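PDB 1OFW: nine-heme cytochrome c from Desulfovibrio desulfuricans, which transfers electrons through its nine hemes and may form part of a transmembrane redox complex that passes electrons to the cytoplasm for sulfate reduction. Local coordinates for residues A[131-134]-A[135-139]; A[259-262]-A[263-267]. All coordinates share one frame; numbering follows the deposited sequence.

Contact 1. Residues A[131-134]-A[135-139]. With HEC (heme c), chain G.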
# COMPACT_ATOMS: atom_id res chain seq x y z
N HIS A 131 1.60 -6.10 10.54
CA HIS A 131 2.27 -6.80 11.64
C HIS A 131 2.54 -5.80 12.76
O HIS A 131 3.61 -5.23 12.91
CB HIS A 131 3.53 -7.49 11.10
CG HIS A 131 3.24 -8.60 10.13
ND1 HIS A 131 2.91 -9.88 10.58
CD2 HIS A 131 3.23 -8.68 8.78
CE1 HIS A 131 2.71 -10.66 9.55
NE2 HIS A 131 2.89 -9.98 8.42
N ASN A 132 1.46 -5.54 13.49
CA ASN A 132 1.23 -4.29 14.21
C ASN A 132 0.79 -4.48 15.65
O ASN A 132 0.28 -3.51 16.24
CB ASN A 132 0.15 -3.53 13.42
CG ASN A 132 -1.21 -4.18 13.39
OD1 ASN A 132 -1.48 -5.17 14.05
ND2 ASN A 132 -2.17 -3.67 12.63
N ILE A 133 0.94 -5.63 16.24
CA ILE A 133 0.46 -5.90 17.60
C ILE A 133 0.97 -4.98 18.70
O ILE A 133 2.12 -4.56 18.72
CB ILE A 133 0.86 -7.34 18.07
CG1 ILE A 133 0.05 -7.77 19.30
CG2 ILE A 133 2.35 -7.48 18.34
CD1 ILE A 133 -1.42 -7.93 19.06
N THR A 134 0.10 -4.77 19.70
CA THR A 134 0.47 -4.02 20.88
C THR A 134 1.68 -4.62 21.59
O THR A 134 1.83 -5.82 21.74
CB THR A 134 -0.66 -3.88 21.91
OG1 THR A 134 -0.11 -3.31 23.12
CG2 THR A 134 -1.23 -5.24 22.29
N PRO A 135 2.60 -3.75 22.05
CA PRO A 135 3.72 -4.24 22.87
C PRO A 135 3.29 -4.94 24.13
O PRO A 135 4.07 -5.67 24.73
CB PRO A 135 4.45 -2.96 23.27
CG PRO A 135 4.13 -2.01 22.16
CD PRO A 135 2.69 -2.29 21.83
N SER A 136 2.05 -4.79 24.56
CA SER A 136 1.59 -5.45 25.77
C SER A 136 1.42 -6.95 25.67
O SER A 136 1.41 -7.68 26.68
CB SER A 136 0.24 -4.82 26.15
OG SER A 136 0.42 -3.42 26.34
N MET A 137 1.26 -7.50 24.46
CA MET A 137 1.14 -8.96 24.36
C MET A 137 2.34 -9.66 24.94
O MET A 137 3.46 -9.26 24.64
CB MET A 137 1.00 -9.34 22.87
CG MET A 137 0.90 -10.85 22.69
SD MET A 137 1.00 -11.38 20.99
CE MET A 137 2.68 -11.04 20.56
N THR A 138 2.19 -10.68 25.76
CA THR A 138 3.35 -11.36 26.32
C THR A 138 3.78 -12.53 25.46
O THR A 138 3.03 -13.04 24.64
CB THR A 138 3.02 -11.95 27.72
OG1 THR A 138 1.99 -12.94 27.54
CG2 THR A 138 2.48 -10.93 28.69
N PRO A 139 4.98 -13.07 25.65
CA PRO A 139 5.34 -14.31 24.96
C PRO A 139 4.44 -15.49 25.28
O PRO A 139 4.19 -16.35 24.43
CB PRO A 139 6.75 -14.60 25.48
CG PRO A 139 7.27 -13.26 25.90
CD PRO A 139 6.07 -12.53 26.47
FE HEC G . 2.67 -10.77 6.58
CHA HEC G . 1.67 -13.71 8.03
CHB HEC G . 5.89 -11.89 6.59
CHC HEC G . 3.67 -7.87 5.09
CHD HEC G . -0.57 -9.70 6.54
NA HEC G . 3.56 -12.46 7.16
C1A HEC G . 3.00 -13.62 7.71
C2A HEC G . 3.99 -14.67 7.82
C3A HEC G . 5.15 -14.14 7.42
C4A HEC G . 4.91 -12.76 7.01
CMA HEC G . 6.54 -14.80 7.37
CAA HEC G . 3.69 -16.10 8.30
CBA HEC G . 3.62 -16.23 9.83
CGA HEC G . 4.94 -15.98 10.54
O1A HEC G . 5.92 -16.73 10.23
O2A HEC G . 4.98 -15.08 11.41
NB HEC G . 4.42 -10.04 5.98
C1B HEC G . 5.68 -10.61 6.12
C2B HEC G . 6.70 -9.66 5.71
C3B HEC G . 6.05 -8.55 5.27
C4B HEC G . 4.64 -8.79 5.43
CMB HEC G . 8.21 -9.93 5.82
CAB HEC G . 6.61 -7.23 4.74
CBB HEC G . 7.62 -7.49 3.58
NC HEC G . 1.74 -9.12 5.98
C1C HEC G . 2.33 -8.02 5.38
C2C HEC G . 1.32 -7.04 5.09
C3C HEC G . 0.13 -7.54 5.50
C4C HEC G . 0.40 -8.85 6.03
CMC HEC G . 1.66 -5.67 4.47
CAC HEC G . -1.25 -6.85 5.53
CBC HEC G . -1.69 -6.30 4.16
ND HEC G . 0.92 -11.53 7.19
C1D HEC G . -0.30 -10.90 7.15
C2D HEC G . -1.28 -11.70 7.87
C3D HEC G . -0.64 -12.80 8.31
C4D HEC G . 0.71 -12.73 7.85
CMD HEC G . -2.77 -11.32 8.05
CAD HEC G . -1.24 -13.92 9.18
CBD HEC G . -1.13 -13.55 10.69
CGD HEC G . 0.24 -13.80 11.26
O1D HEC G . 0.91 -12.88 11.83
O2D HEC G . 0.68 -14.97 11.16
O HOH W 1 3.97 -7.58 22.17
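The imidazole of His131 stands on one face of heme c, its NE2 2.0 Å from the FE atom of that heme, and its edge is aligned in plane with the meso carbon CHA, between the two propionate-bearing pyrroles. His81 takes the other axial position, completing the bis-histidine coordination of heme 5, while ND1 of His131 is hydrogen-bonded to the backbone oxygen of Lys31, which helps hold the ring in this rotation. The chain then leaves the heme and reverses in a type I beta turn, Thr134 to Met137, closed by Met137 N and Thr134 O at 3.2 Å, with the donor above the carbonyl plane. An ST turn is nested in it. Thr134 carries OG1 opposite its own N (chi1 171°), beside the carbonyl carbon, where it accepts the N-H of Ser136 at 3.0 Å in a nearly straight bond (169°). A water donates to Thr134 O (2.8 Å) and to Met137 O, giving the turn carbonyl a second partner. From just before the turn, CG1 of Ile133 meets CB of Met137 at 4.0 Å, the two side chains crossing at about a right angle. Ser136 OG is hydrogen-bonded to Glu161 OE2. The loop joins helices 124-130 and 139-147; Ile133 rests on strand 33-36 and helix 152-164, and Met137 also touches that helix.

Contact 2. Residues A[259-262]-A[263-267]; sequences LMAA and YHLQC. With HEC (heme c), chain K.
Met260 and His264 are joined by a backbone hydrogen bond, His264 N to Met260 O at 3.0 Å, one of four i to i+4 bonds that join 259-262 to 263-267 in the first turns of alpha-helix 259-273. Tyr263 N to Leu259 O and Gln266 N to Ala262 O are two more. The tightest of the four runs from Leu265 N to Ala261 O at 2.8 Å, and Cys267 N to Tyr263 O continues the series. The helix carries an axial ligand of heme 9: NE2 of His264 lies 2.0 Å from the FE atom, with His288 as the sixth ligand across the porphyrin. The imidazole has its edge in plane with the meso carbon CHB, and the oxygen of Met260 sits over one of its faces, 3.5 Å from CG of His264.

Met260 flanks this ring. Two anti torsions (chi1 -175°, chi2 -179°) carry its SD over the porphyrin on the same side as His264, 3.6 Å from C3A of pyrrole A, while the bend at chi3 turns CE away from the heme plane; SD is also near the imidazole, but obliquely. One residue before His264, Tyr263 sets CD1 3.4 Å from the propionate carbon CAD of heme 9, while CE1 of Tyr263 meets CG of Leu259 at 3.5 Å, the two side chains crossing obliquely. The hydroxyl of Tyr263 reaches a propionate of another heme c, to which it is hydrogen-bonded, so its ring bridges two cofactors. Cys267, whose SG is covalently linked to heme 8, also puts CB 3.7 Å from CBC of heme 9.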
# COMPACT_ATOMS: atom_id res chain seq x y z
N LEU A 259 17.08 11.54 -19.56
CA LEU A 259 16.32 12.53 -18.80
C LEU A 259 15.06 12.96 -19.52
O LEU A 259 14.02 13.10 -18.85
CB LEU A 259 17.20 13.73 -18.46
CG LEU A 259 16.61 14.83 -17.62
CD1 LEU A 259 16.15 14.30 -16.25
CD2 LEU A 259 17.55 16.00 -17.37
N MET A 260 15.06 13.24 -20.81
CA MET A 260 13.79 13.57 -21.47
C MET A 260 12.73 12.48 -21.29
O MET A 260 11.56 12.73 -20.99
CB MET A 260 14.00 13.77 -22.98
CG MET A 260 12.74 14.22 -23.68
SD MET A 260 13.03 14.41 -25.45
CE MET A 260 13.30 12.68 -25.86
N ALA A 261 13.11 11.24 -21.49
CA ALA A 261 12.17 10.14 -21.41
C ALA A 261 11.74 9.95 -19.95
O ALA A 261 10.61 9.55 -19.67
CB ALA A 261 12.77 8.84 -21.98
N ALA A 262 12.62 10.22 -19.01
CA ALA A 262 12.27 10.13 -17.59
C ALA A 262 11.13 11.09 -17.26
O ALA A 262 10.13 10.70 -16.64
CB ALA A 262 13.50 10.37 -16.74
N TYR A 263 11.24 12.37 -17.68
CA TYR A 263 10.15 13.30 -17.47
C TYR A 263 8.90 12.84 -18.17
O TYR A 263 7.80 12.77 -17.61
CB TYR A 263 10.53 14.69 -17.98
CG TYR A 263 11.57 15.46 -17.20
CD1 TYR A 263 12.66 15.98 -17.86
CD2 TYR A 263 11.48 15.69 -15.84
CE1 TYR A 263 13.63 16.70 -17.20
CE2 TYR A 263 12.45 16.41 -15.16
CZ TYR A 263 13.54 16.91 -15.83
OH TYR A 263 14.54 17.64 -15.19
N HIS A 264 9.05 12.48 -19.46
CA HIS A 264 7.83 12.10 -20.19
C HIS A 264 7.12 10.92 -19.60
O HIS A 264 5.91 10.86 -19.43
CB HIS A 264 8.21 11.87 -21.65
CG HIS A 264 8.40 13.12 -22.43
ND1 HIS A 264 9.00 13.09 -23.69
CD2 HIS A 264 8.07 14.40 -22.19
CE1 HIS A 264 9.02 14.34 -24.14
NE2 HIS A 264 8.48 15.17 -23.27
N LEU A 265 7.90 9.87 -19.28
CA LEU A 265 7.27 8.66 -18.76
C LEU A 265 6.66 8.87 -17.40
O LEU A 265 5.61 8.30 -17.10
CB LEU A 265 8.34 7.54 -18.64
CG LEU A 265 8.80 6.97 -19.98
CD1 LEU A 265 10.06 6.13 -19.76
CD2 LEU A 265 7.67 6.18 -20.62
N GLN A 266 7.27 9.68 -16.55
CA GLN A 266 6.68 9.91 -15.23
C GLN A 266 5.46 10.82 -15.32
O GLN A 266 4.39 10.45 -14.81
CB GLN A 266 7.68 10.57 -14.27
CG GLN A 266 7.28 10.46 -12.81
CD GLN A 266 8.40 10.84 -11.83
OE1 GLN A 266 9.13 9.99 -11.32
NE2 GLN A 266 8.43 12.10 -11.62
N CYS A 267 5.59 11.98 -15.96
CA CYS A 267 4.49 12.95 -16.05
C CYS A 267 3.33 12.30 -16.80
O CYS A 267 2.18 12.29 -16.37
CB CYS A 267 4.93 14.22 -16.78
SG CYS A 267 6.38 15.08 -16.18
FE HEC K . 8.09 17.12 -23.54
CHA HEC K . 11.20 17.96 -22.49
CHB HEC K . 9.24 16.85 -26.80
CHC HEC K . 4.94 16.25 -24.64
CHD HEC K . 6.93 17.33 -20.37
NA HEC K . 9.84 17.30 -24.45
C1A HEC K . 11.03 17.72 -23.83
C2A HEC K . 12.07 17.87 -24.82
C3A HEC K . 11.51 17.62 -26.02
C4A HEC K . 10.14 17.23 -25.80
CMA HEC K . 12.16 17.75 -27.40
CAA HEC K . 13.53 18.28 -24.53
CBA HEC K . 13.58 19.78 -24.13
CGA HEC K . 13.57 20.77 -25.26
O1A HEC K . 14.00 20.41 -26.38
O2A HEC K . 13.12 21.90 -24.97
NB HEC K . 7.27 16.74 -25.32
C1B HEC K . 7.90 16.69 -26.55
C2B HEC K . 6.90 16.42 -27.59
C3B HEC K . 5.73 16.24 -26.98
C4B HEC K . 5.96 16.39 -25.57
CMB HEC K . 7.24 16.39 -29.09
CAB HEC K . 4.36 15.93 -27.59
CBB HEC K . 4.38 14.47 -28.15
NC HEC K . 6.29 16.88 -22.72
C1C HEC K . 5.09 16.52 -23.29
C2C HEC K . 4.04 16.54 -22.30
C3C HEC K . 4.60 16.91 -21.11
C4C HEC K . 6.02 17.06 -21.37
CMC HEC K . 2.55 16.27 -22.57
CAC HEC K . 3.90 17.19 -19.80
CBC HEC K . 2.93 16.09 -19.29
ND HEC K . 8.91 17.43 -21.76
C1D HEC K . 8.26 17.57 -20.54
C2D HEC K . 9.20 18.00 -19.53
C3D HEC K . 10.38 18.21 -20.13
C4D HEC K . 10.22 17.85 -21.52
CMD HEC K . 8.82 18.17 -18.04
CAD HEC K . 11.72 18.75 -19.57
CBD HEC K . 11.81 20.26 -20.02
CGD HEC K . 13.24 20.81 -19.91
O1D HEC K . 13.52 21.82 -20.66
O2D HEC K . 14.02 20.26 -19.12

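How the contacts relate
Both contacts supply an axial histidine, one to heme 5 and the other to heme 9, and so belong to different tetraheme clusters, with heme 4 lying asymmetrically between the two regions. Contacts 1 and 2 follow in series along the chain and lie on opposite sides of its centre, their own centres about 44 Å apart and their nearest atoms about 28 Å apart. FE of heme 5 (HEC, chain G) lies 41.4 Å from FE of heme 9 (HEC, chain K), so any electron exchange between them would presumably run through intervening hemes. The settings also differ: contact 1 continues from its ligand into a loop, whereas contact 2 keeps its ligand within a helix.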